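Long-range contacts in pantothenate kinase (Coxiella burnetii, PDB 3TQC), which catalyses the ATP-dependent phosphorylation of (R)-pantothenate to (R)-4'-phosphopantothenate, the first of five steps from pantothenate to coenzyme A: residues I95-S100 with F229-D234; V101-S106 with Q238-W243; K242-R247 with A276-V281. All blocks are in the same frame, centred on the assembly; numbering follows the deposited sequence.

Contact 1 of 3, residues I95-S100 with F229-D234; sequences IGIAGS and FSLFVD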
loop_
_atom_site.group_PDB
_atom_site.type_symbol
_atom_site.label_atom_id
_atom_site.label_comp_id
_atom_site.label_asym_id
_atom_site.label_seq_id
_atom_site.Cartn_x
_atom_site.Cartn_y
_atom_site.Cartn_z
ATOM N N ILE B 95 -0.834 12.581 0.987
ATOM C CA ILE B 95 0.583 12.341 0.832
ATOM C C ILE B 95 1.182 12.080 2.217
ATOM O O ILE B 95 1.047 12.902 3.116
ATOM C CB ILE B 95 1.275 13.553 0.201
ATOM C CG1 ILE B 95 0.740 13.804 -1.213
ATOM C CG2 ILE B 95 2.792 13.364 0.145
ATOM C CD1 ILE B 95 1.131 15.209 -1.769
ATOM N N GLY B 96 1.844 10.946 2.380
ATOM C CA GLY B 96 2.431 10.569 3.654
ATOM C C GLY B 96 3.847 11.083 3.748
ATOM O O GLY B 96 4.582 11.058 2.764
ATOM N N ILE B 97 4.230 11.591 4.918
ATOM C CA ILE B 97 5.616 11.941 5.158
ATOM C C ILE B 97 6.090 11.241 6.413
ATOM O O ILE B 97 5.556 11.467 7.506
ATOM C CB ILE B 97 5.819 13.431 5.302
ATOM C CG1 ILE B 97 5.325 14.178 4.069
ATOM C CG2 ILE B 97 7.316 13.749 5.484
ATOM C CD1 ILE B 97 5.632 15.646 4.163
ATOM N N ALA B 98 7.075 10.368 6.248
ATOM C CA ALA B 98 7.596 9.547 7.332
ATOM C C ALA B 98 9.093 9.823 7.488
ATOM O O ALA B 98 9.704 10.478 6.647
ATOM C CB ALA B 98 7.352 8.087 7.025
ATOM N N GLY B 99 9.677 9.319 8.560
ATOM C CA GLY B 99 11.071 9.538 8.859
ATOM C C GLY B 99 11.268 9.599 10.363
ATOM O O GLY B 99 10.298 9.667 11.116
ATOM N N SER B 100 12.538 9.553 10.781
ATOM C CA SER B 100 12.918 9.579 12.184
ATOM C C SER B 100 12.412 10.816 12.878
ATOM O O SER B 100 12.139 11.829 12.238
ATOM C CB SER B 100 14.439 9.578 12.303
ATOM O OG SER B 100 14.870 9.901 13.615
ATOM N N PHE B 229 0.435 8.434 -1.738
ATOM C CA PHE B 229 1.828 8.667 -2.042
ATOM C C PHE B 229 2.530 8.895 -0.724
ATOM O O PHE B 229 1.962 9.502 0.176
ATOM C CB PHE B 229 1.927 9.913 -2.897
ATOM C CG PHE B 229 3.267 10.127 -3.519
ATOM C CD1 PHE B 229 3.487 9.801 -4.843
ATOM C CD2 PHE B 229 4.298 10.698 -2.794
ATOM C CE1 PHE B 229 4.745 10.014 -5.429
ATOM C CE2 PHE B 229 5.542 10.909 -3.362
ATOM C CZ PHE B 229 5.768 10.570 -4.673
ATOM N N SER B 230 3.759 8.432 -0.597
ATOM C CA SER B 230 4.510 8.685 0.626
ATOM C C SER B 230 5.931 9.077 0.334
ATOM O O SER B 230 6.544 8.565 -0.604
ATOM C CB SER B 230 4.504 7.456 1.522
ATOM O OG SER B 230 4.982 6.352 0.800
ATOM N N LEU B 231 6.429 10.003 1.150
ATOM C CA LEU B 231 7.817 10.434 1.150
ATOM C C LEU B 231 8.422 9.898 2.418
ATOM O O LEU B 231 7.785 9.929 3.464
ATOM C CB LEU B 231 7.933 11.955 1.223
ATOM C CG LEU B 231 7.595 12.869 0.049
ATOM C CD1 LEU B 231 6.093 12.959 -0.172
ATOM C CD2 LEU B 231 8.171 14.247 0.333
ATOM N N PHE B 232 9.655 9.435 2.345
ATOM C CA PHE B 232 10.395 9.109 3.548
ATOM C C PHE B 232 11.594 10.051 3.571
ATOM O O PHE B 232 12.314 10.133 2.591
ATOM C CB PHE B 232 10.821 7.649 3.557
ATOM C CG PHE B 232 11.498 7.208 4.836
ATOM C CD1 PHE B 232 10.807 6.480 5.786
ATOM C CD2 PHE B 232 12.836 7.490 5.060
ATOM C CE1 PHE B 232 11.426 6.059 6.941
ATOM C CE2 PHE B 232 13.462 7.074 6.205
ATOM C CZ PHE B 232 12.747 6.358 7.159
ATOM N N VAL B 233 11.763 10.788 4.668
ATOM C CA VAL B 233 12.933 11.651 4.836
ATOM C C VAL B 233 13.994 10.864 5.629
ATOM O O VAL B 233 13.708 10.357 6.714
ATOM C CB VAL B 233 12.561 12.960 5.541
ATOM C CG1 VAL B 233 13.798 13.856 5.689
ATOM C CG2 VAL B 233 11.419 13.661 4.761
ATOM N N ASP B 234 15.196 10.761 5.068
ATOM C CA ASP B 234 16.231 9.840 5.548
ATOM C C ASP B 234 17.520 10.603 5.783
ATOM O O ASP B 234 17.814 11.586 5.106
ATOM C CB ASP B 234 16.470 8.736 4.496
ATOM C CG ASP B 234 17.375 7.590 4.998
ATOM O OD1 ASP B 234 17.215 7.095 6.143
ATOM O OD2 ASP B 234 18.243 7.148 4.213
HETATM O O HOH W 1 14.440 9.062 8.920
#

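Contact 2 of 3, residues V101-S106 with Q238-W243; sequences VAVGKS and QVIQKW. With ADP (adenosine-5'-diphosphate), chain D.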
loop_
_atom_site.group_PDB
_atom_site.type_symbol
_atom_site.label_atom_id
_atom_site.label_comp_id
_atom_site.label_asym_id
_atom_site.label_seq_id
_atom_site.Cartn_x
_atom_site.Cartn_y
_atom_site.Cartn_z
ATOM N N VAL B 101 12.336 10.741 14.199
ATOM C CA VAL B 101 12.228 11.932 15.009
ATOM C C VAL B 101 13.402 12.852 14.634
ATOM O O VAL B 101 14.532 12.393 14.506
ATOM C CB VAL B 101 12.306 11.597 16.534
ATOM C CG1 VAL B 101 12.260 12.888 17.394
ATOM C CG2 VAL B 101 11.204 10.597 16.954
ATOM N N ALA B 102 13.112 14.136 14.437
ATOM C CA ALA B 102 14.122 15.173 14.189
ATOM C C ALA B 102 14.773 15.139 12.807
ATOM O O ALA B 102 15.773 15.811 12.583
ATOM C CB ALA B 102 15.188 15.150 15.267
ATOM N N VAL B 103 14.222 14.366 11.883
ATOM C CA VAL B 103 14.795 14.268 10.552
ATOM C C VAL B 103 14.286 15.418 9.677
ATOM O O VAL B 103 14.878 15.756 8.662
ATOM C CB VAL B 103 14.484 12.902 9.912
ATOM C CG1 VAL B 103 13.075 12.864 9.374
ATOM C CG2 VAL B 103 15.482 12.594 8.804
ATOM N N GLY B 104 13.177 16.019 10.080
ATOM C CA GLY B 104 12.667 17.192 9.394
ATOM C C GLY B 104 11.346 17.005 8.690
ATOM O O GLY B 104 11.054 17.711 7.733
ATOM N N LYS B 105 10.515 16.080 9.141
ATOM C CA LYS B 105 9.271 15.853 8.413
ATOM C C LYS B 105 8.215 16.956 8.647
ATOM O O LYS B 105 7.492 17.342 7.722
ATOM C CB LYS B 105 8.768 14.421 8.597
ATOM C CG LYS B 105 8.276 14.060 9.897
ATOM C CD LYS B 105 8.286 12.536 10.083
ATOM C CE LYS B 105 8.241 12.255 11.559
ATOM N NZ LYS B 105 9.519 12.632 12.174
ATOM N N SER B 106 8.180 17.518 9.843
ATOM C CA SER B 106 7.319 18.663 10.117
ATOM C C SER B 106 7.735 19.875 9.281
ATOM O O SER B 106 6.903 20.610 8.759
ATOM C CB SER B 106 7.385 19.025 11.599
ATOM O OG SER B 106 7.248 20.416 11.769
ATOM N N GLN B 238 23.653 9.147 13.033
ATOM C CA GLN B 238 24.530 10.091 13.765
ATOM C C GLN B 238 24.133 11.532 13.451
ATOM O O GLN B 238 24.178 12.402 14.313
ATOM C CB GLN B 238 26.014 9.928 13.410
ATOM C CG GLN B 238 26.608 8.523 13.524
ATOM C CD GLN B 238 26.933 8.122 14.948
ATOM O OE1 GLN B 238 26.058 7.648 15.683
ATOM N NE2 GLN B 238 28.190 8.294 15.345
ATOM N N VAL B 239 23.752 11.765 12.198
ATOM C CA VAL B 239 23.357 13.097 11.749
ATOM C C VAL B 239 22.049 13.540 12.407
ATOM O O VAL B 239 21.961 14.657 12.925
ATOM C CB VAL B 239 23.287 13.164 10.205
ATOM C CG1 VAL B 239 22.476 14.381 9.727
ATOM C CG2 VAL B 239 24.704 13.166 9.639
ATOM N N ILE B 240 21.060 12.651 12.427
ATOM C CA ILE B 240 19.773 12.962 13.054
ATOM C C ILE B 240 19.984 13.221 14.548
ATOM O O ILE B 240 19.435 14.173 15.093
ATOM C CB ILE B 240 18.726 11.848 12.868
ATOM C CG1 ILE B 240 18.568 11.473 11.385
ATOM C CG2 ILE B 240 17.354 12.309 13.393
ATOM C CD1 ILE B 240 17.845 10.185 11.162
ATOM N N GLN B 241 20.800 12.378 15.184
ATOM C CA GLN B 241 21.185 12.548 16.576
ATOM C C GLN B 241 21.575 13.995 16.830
ATOM O O GLN B 241 21.033 14.629 17.729
ATOM C CB GLN B 241 22.348 11.611 16.926
ATOM C CG GLN B 241 22.926 11.780 18.325
ATOM C CD GLN B 241 23.981 10.731 18.662
ATOM O OE1 GLN B 241 23.854 9.554 18.309
ATOM N NE2 GLN B 241 25.026 11.158 19.329
ATOM N N LYS B 242 22.492 14.520 16.020
ATOM C CA LYS B 242 22.915 15.906 16.172
ATOM C C LYS B 242 21.751 16.879 15.988
ATOM O O LYS B 242 21.619 17.836 16.745
ATOM C CB LYS B 242 24.047 16.259 15.208
ATOM C CG LYS B 242 24.536 17.695 15.384
ATOM C CD LYS B 242 25.952 17.903 14.851
ATOM C CE LYS B 242 26.176 19.361 14.487
ATOM N NZ LYS B 242 25.766 20.267 15.593
ATOM N N TRP B 243 20.888 16.634 15.004
ATOM C CA TRP B 243 19.772 17.542 14.798
ATOM C C TRP B 243 18.851 17.484 15.990
ATOM O O TRP B 243 18.291 18.490 16.424
ATOM C CB TRP B 243 18.980 17.182 13.558
ATOM C CG TRP B 243 19.737 17.312 12.287
ATOM C CD1 TRP B 243 20.826 18.092 12.054
ATOM C CD2 TRP B 243 19.430 16.662 11.046
ATOM N NE1 TRP B 243 21.226 17.952 10.755
ATOM C CE2 TRP B 243 20.387 17.078 10.116
ATOM C CE3 TRP B 243 18.446 15.748 10.645
ATOM C CZ2 TRP B 243 20.393 16.625 8.799
ATOM C CZ3 TRP B 243 18.451 15.289 9.344
ATOM C CH2 TRP B 243 19.421 15.732 8.429
HETATM P PB ADP D . 10.537 16.173 12.699
HETATM O O1B ADP D . 9.264 16.881 12.360
HETATM O O2B ADP D . 10.831 15.006 11.792
HETATM O O3B ADP D . 10.713 15.829 14.161
HETATM P PA ADP D . 11.551 18.791 12.299
HETATM O O1A ADP D . 10.805 19.024 11.007
HETATM O O2A ADP D . 11.059 19.359 13.592
HETATM O O3A ADP D . 11.745 17.209 12.485
HETATM O "O5'" ADP D . 13.042 19.292 12.113
HETATM C "C5'" ADP D . 14.084 18.813 12.946
HETATM C "C4'" ADP D . 15.118 19.912 13.141
HETATM O "O4'" ADP D . 15.847 20.122 11.936
HETATM C "C3'" ADP D . 14.480 21.245 13.474
HETATM O "O3'" ADP D . 15.331 21.930 14.395
HETATM C "C2'" ADP D . 14.386 21.982 12.162
HETATM O "O2'" ADP D . 14.533 23.380 12.339
HETATM C "C1'" ADP D . 15.550 21.410 11.381
HETATM N N9 ADP D . 15.285 21.234 9.938
HETATM C C8 ADP D . 14.375 20.404 9.409
HETATM N N7 ADP D . 14.404 20.458 8.058
HETATM C C5 ADP D . 15.353 21.338 7.728
HETATM C C6 ADP D . 15.879 21.835 6.460
HETATM N N6 ADP D . 15.345 21.374 5.302
HETATM N N1 ADP D . 16.872 22.740 6.521
HETATM C C2 ADP D . 17.382 23.191 7.689
HETATM N N3 ADP D . 16.938 22.763 8.891
HETATM C C4 ADP D . 15.939 21.848 8.958
#

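Contact 3 of 3, residues K242-R247 with A276-V281; sequences KWYIDR and AFAKHV. With ADP (adenosine-5'-diphosphate), chain D.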
loop_
_atom_site.group_PDB
_atom_site.type_symbol
_atom_site.label_atom_id
_atom_site.label_comp_id
_atom_site.label_asym_id
_atom_site.label_seq_id
_atom_site.Cartn_x
_atom_site.Cartn_y
_atom_site.Cartn_z
ATOM N N LYS B 242 22.492 14.520 16.020
ATOM C CA LYS B 242 22.915 15.906 16.172
ATOM C C LYS B 242 21.751 16.879 15.988
ATOM O O LYS B 242 21.619 17.836 16.745
ATOM C CB LYS B 242 24.047 16.259 15.208
ATOM C CG LYS B 242 24.536 17.695 15.384
ATOM C CD LYS B 242 25.952 17.903 14.851
ATOM C CE LYS B 242 26.176 19.361 14.487
ATOM N NZ LYS B 242 25.766 20.267 15.593
ATOM N N TRP B 243 20.888 16.634 15.004
ATOM C CA TRP B 243 19.772 17.542 14.798
ATOM C C TRP B 243 18.851 17.484 15.990
ATOM O O TRP B 243 18.291 18.490 16.424
ATOM C CB TRP B 243 18.980 17.182 13.558
ATOM C CG TRP B 243 19.737 17.312 12.287
ATOM C CD1 TRP B 243 20.826 18.092 12.054
ATOM C CD2 TRP B 243 19.430 16.662 11.046
ATOM N NE1 TRP B 243 21.226 17.952 10.755
ATOM C CE2 TRP B 243 20.387 17.078 10.116
ATOM C CE3 TRP B 243 18.446 15.748 10.645
ATOM C CZ2 TRP B 243 20.393 16.625 8.799
ATOM C CZ3 TRP B 243 18.451 15.289 9.344
ATOM C CH2 TRP B 243 19.421 15.732 8.429
ATOM N N TYR B 244 18.676 16.279 16.508
ATOM C CA TYR B 244 17.855 16.086 17.679
ATOM C C TYR B 244 18.463 16.823 18.870
ATOM O O TYR B 244 17.782 17.600 19.526
ATOM C CB TYR B 244 17.687 14.603 17.989
ATOM C CG TYR B 244 16.872 14.415 19.218
ATOM C CD1 TYR B 244 15.490 14.384 19.153
ATOM C CD2 TYR B 244 17.477 14.300 20.460
ATOM C CE1 TYR B 244 14.735 14.237 20.294
ATOM C CE2 TYR B 244 16.731 14.150 21.595
ATOM C CZ TYR B 244 15.359 14.125 21.511
ATOM O OH TYR B 244 14.608 13.981 22.651
ATOM N N ILE B 245 19.746 16.592 19.135
ATOM C CA ILE B 245 20.381 17.204 20.292
ATOM C C ILE B 245 20.358 18.720 20.181
ATOM O O ILE B 245 20.092 19.404 21.158
ATOM C CB ILE B 245 21.818 16.673 20.535
ATOM C CG1 ILE B 245 21.767 15.207 20.979
ATOM C CG2 ILE B 245 22.531 17.493 21.604
ATOM C CD1 ILE B 245 23.099 14.490 20.860
ATOM N N ASP B 246 20.608 19.256 18.999
ATOM C CA ASP B 246 20.522 20.700 18.816
ATOM C C ASP B 246 19.106 21.216 19.041
ATOM O O ASP B 246 18.918 22.228 19.698
ATOM C CB ASP B 246 21.019 21.111 17.431
ATOM C CG ASP B 246 22.525 20.994 17.296
ATOM O OD1 ASP B 246 23.202 20.718 18.312
ATOM O OD2 ASP B 246 23.032 21.187 16.163
ATOM N N ARG B 247 18.109 20.522 18.524
ATOM C CA ARG B 247 16.727 20.970 18.710
ATOM C C ARG B 247 16.350 21.063 20.201
ATOM O O ARG B 247 15.737 22.045 20.624
ATOM C CB ARG B 247 15.748 20.072 17.966
ATOM C CG ARG B 247 14.353 20.675 17.833
ATOM C CD ARG B 247 13.455 19.774 17.046
ATOM N NE ARG B 247 13.202 18.495 17.714
ATOM C CZ ARG B 247 12.481 17.505 17.190
ATOM N NH1 ARG B 247 11.943 17.627 15.981
ATOM N NH2 ARG B 247 12.294 16.386 17.873
ATOM N N ALA B 276 24.039 15.614 27.265
ATOM C CA ALA B 276 24.148 14.224 27.676
ATOM C C ALA B 276 22.766 13.595 27.837
ATOM O O ALA B 276 22.539 12.479 27.379
ATOM C CB ALA B 276 24.951 14.110 28.968
ATOM N N PHE B 277 21.844 14.312 28.471
ATOM C CA PHE B 277 20.463 13.850 28.582
ATOM C C PHE B 277 19.822 13.620 27.216
ATOM O O PHE B 277 19.148 12.615 27.004
ATOM C CB PHE B 277 19.622 14.855 29.356
ATOM C CG PHE B 277 18.198 14.433 29.538
ATOM C CD1 PHE B 277 17.850 13.545 30.540
ATOM C CD2 PHE B 277 17.203 14.926 28.712
ATOM C CE1 PHE B 277 16.531 13.150 30.709
ATOM C CE2 PHE B 277 15.891 14.540 28.877
ATOM C CZ PHE B 277 15.552 13.653 29.876
ATOM N N ALA B 278 20.021 14.568 26.304
ATOM C CA ALA B 278 19.470 14.492 24.949
ATOM C C ALA B 278 20.072 13.333 24.165
ATOM O O ALA B 278 19.378 12.656 23.410
ATOM C CB ALA B 278 19.718 15.793 24.207
ATOM N N LYS B 279 21.370 13.133 24.334
ATOM C CA LYS B 279 22.072 12.029 23.697
ATOM C C LYS B 279 21.493 10.705 24.183
ATOM O O LYS B 279 21.276 9.783 23.385
ATOM C CB LYS B 279 23.564 12.113 24.014
ATOM C CG LYS B 279 24.447 11.117 23.292
ATOM C CD LYS B 279 25.903 11.368 23.664
ATOM C CE LYS B 279 26.825 10.336 23.057
ATOM N NZ LYS B 279 26.596 10.234 21.588
ATOM N N HIS B 280 21.237 10.635 25.493
ATOM C CA HIS B 280 20.675 9.452 26.131
ATOM C C HIS B 280 19.299 9.128 25.572
ATOM O O HIS B 280 19.044 7.989 25.185
ATOM C CB HIS B 280 20.577 9.649 27.648
ATOM C CG HIS B 280 19.632 8.702 28.312
ATOM N ND1 HIS B 280 20.019 7.453 28.747
ATOM C CD2 HIS B 280 18.310 8.805 28.586
ATOM C CE1 HIS B 280 18.979 6.835 29.277
ATOM N NE2 HIS B 280 17.929 7.631 29.189
ATOM N N VAL B 281 18.422 10.129 25.549
ATOM C CA VAL B 281 17.051 9.951 25.062
ATOM C C VAL B 281 17.064 9.453 23.614
ATOM O O VAL B 281 16.368 8.490 23.269
ATOM C CB VAL B 281 16.234 11.254 25.177
ATOM C CG1 VAL B 281 14.948 11.175 24.360
ATOM C CG2 VAL B 281 15.921 11.559 26.633
HETATM P PB ADP D . 10.537 16.173 12.699
HETATM O O1B ADP D . 9.264 16.881 12.360
HETATM O O2B ADP D . 10.831 15.006 11.792
HETATM O O3B ADP D . 10.713 15.829 14.161
HETATM P PA ADP D . 11.551 18.791 12.299
HETATM O O1A ADP D . 10.805 19.024 11.007
HETATM O O2A ADP D . 11.059 19.359 13.592
HETATM O O3A ADP D . 11.745 17.209 12.485
HETATM O "O5'" ADP D . 13.042 19.292 12.113
HETATM C "C5'" ADP D . 14.084 18.813 12.946
HETATM C "C4'" ADP D . 15.118 19.912 13.141
HETATM O "O4'" ADP D . 15.847 20.122 11.936
HETATM C "C3'" ADP D . 14.480 21.245 13.474
HETATM O "O3'" ADP D . 15.331 21.930 14.395
HETATM C "C2'" ADP D . 14.386 21.982 12.162
HETATM O "O2'" ADP D . 14.533 23.380 12.339
HETATM C "C1'" ADP D . 15.550 21.410 11.381
HETATM N N9 ADP D . 15.285 21.234 9.938
HETATM C C8 ADP D . 14.375 20.404 9.409
HETATM N N7 ADP D . 14.404 20.458 8.058
HETATM C C5 ADP D . 15.353 21.338 7.728
HETATM C C6 ADP D . 15.879 21.835 6.460
HETATM N N6 ADP D . 15.345 21.374 5.302
HETATM N N1 ADP D . 16.872 22.740 6.521
HETATM C C2 ADP D . 17.382 23.191 7.689
HETATM N N3 ADP D . 16.938 22.763 8.891
HETATM C C4 ADP D . 15.939 21.848 8.958
#

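Contact 1 of 3, residues I95-S100 with F229-D234
I95 and L231 face each other across two parallel strands at the heart of a P-loop kinase sheet, where strand 93-99 runs into the phosphate-binding loop beside strand 229-234. With CG1 beside the backbone N (chi1 -63°), CG2 of I95 is left opposite that N, and this branch crosses L231 at a slant, CG2 to CD1 3.3 Å, closer than normal van der Waals contact. Further along the same face, I97 and V233 lie alongside one another, their CG2 atoms 4.2 Å apart. Helix 105-116 packs on this face through L116, S109 and L112. On the other face the F232 side chain swings away from its own backbone N (chi1 -175°) and lays its ring over G99: the G99 CA stands 4.1 Å from the ring centroid, over the face, 17° off the ring normal and displaced toward the rim, a CH-pi contact. The CB of A98 approaches the same ring at CD1, while the S230 hydroxyl on this face is hydrogen-bonded to Q302 OE1. G96 and A98 each spend both N and O on the partner strand, from the bond of G96 N to F229 O (2.6 Å) to that of V233 N to A98 O (2.9 Å), all four nearly straight. Beyond them the strands part, and one water bridges the gap, accepting from S100 N at 2.7 Å and donating to V233 O at 2.7 Å.

Contact 2 of 3, residues V101-S106 with Q238-W243
I240 and W243, one turn apart on helix 237-253, press against the backbone of the loop 101-104 without a hydrogen bond. The tight part is where side-chain carbons meet carbonyls. I240 has CG1 at a chi1 of -53°, which puts CG2 on the far side from the backbone N, 3.0 Å from V101 O. The indole of W243 offers its rim instead, CE3 lying 3.3 Å from A102 O, which sits near the ring plane. More loosely, V103 crosses both side chains obliquely, its CG2 4.1 Å from I240 CD1 and 4.0 Å from W243 CZ3. The indole is fixed from elsewhere too, by a bond from NE1 to A309 O and a stack with H311. Towards solvent the contact fades; V101 gives it little more than its carbonyl, and Q238 and K242 stand exposed on the helix. On its other side the loop grips ADP. A102 N reaches O3B, S106 N reaches O1B, G104 N and K105 N both reach O2B, and K105 NZ lies 2.7 Å from ADP O2B. Three donors on one oxygen would probably polarise the beta phosphate. This wrapping of backbone amides and a lysine round a phosphate is the Walker A motif, or P-loop.

Contact 3 of 3, residues K242-R247 with A276-V281
Y244 and I245 of helix 237-253 pack against A278, K279 and V281 of helix 271-294, a helix-helix pair at the edge of the nucleotide site of this P-loop kinase. The local axes cross at 135°, so the chains run roughly in opposite directions, and they approach to 9.2 Å. No hydrogen bond links the two segments; the interface rests on van der Waals contact.

Apolar contacts centre on the small A278, next to which I245 comes closest along the backbone. A278 CB lies 3.9 Å from I245 CG1, and the far end of the isoleucine, CD1, slants over K279, 3.9 Å from the CA of that lysine, whose chain then leads away to solvent. Aromatic contacts form the second group. With CG opposite the backbone N (chi1 178°), the Y244 side chain extends from its helix toward the other. There the rim of the ring meets A278 O, CE2 being 3.5 Å away and the oxygen near the ring plane, while the phenol oxygen runs up against V281, OH to CG1 3.3 Å, the two side chains crossing at about a right angle. W282 and N286 of helix 271-294 also touch the tyrosine.

Charged interactions belong to helix 237-253 itself. K242 NZ and D246 OD2 form a salt bridge of 2.9 Å one turn apart, the lysine meeting the syn side of the carboxylate. R247, on a different side of the helix, serves ADP. A bend at its third torsion (65°) turns the guanidinium toward the phosphates. Here NH1 makes a weak bond to O2A of the alpha phosphate and a firmer one to O3B of the beta phosphate, at 2.8 Å, with that oxygen lying in the guanidinium plane at its edge.

How the contacts relate
The three contacts show how chemistry shifts from the centre of a fold outward. Contact 1, wholly buried, joins two sheet strands by backbone hydrogen bonds. Contact 2 lies one step on along both chains: strand 93-99 passes through the P-loop into helix 105-116, strand 229-234 into helix 237-253, the two contacts meeting where K105 NZ bonds S100 O. It is still buried, but carbon packs on carbonyl, and the backbone amides and the lysine of the loop turn to ADP. Contact 3 shares helix 237-253 with contact 2, yet lies nearer the surface and relies on apolar and aromatic packing. Contacts 2 and 3 both bond the ADP beta phosphate, through the loop and R247, and S100 of contact 1 touches ADP too.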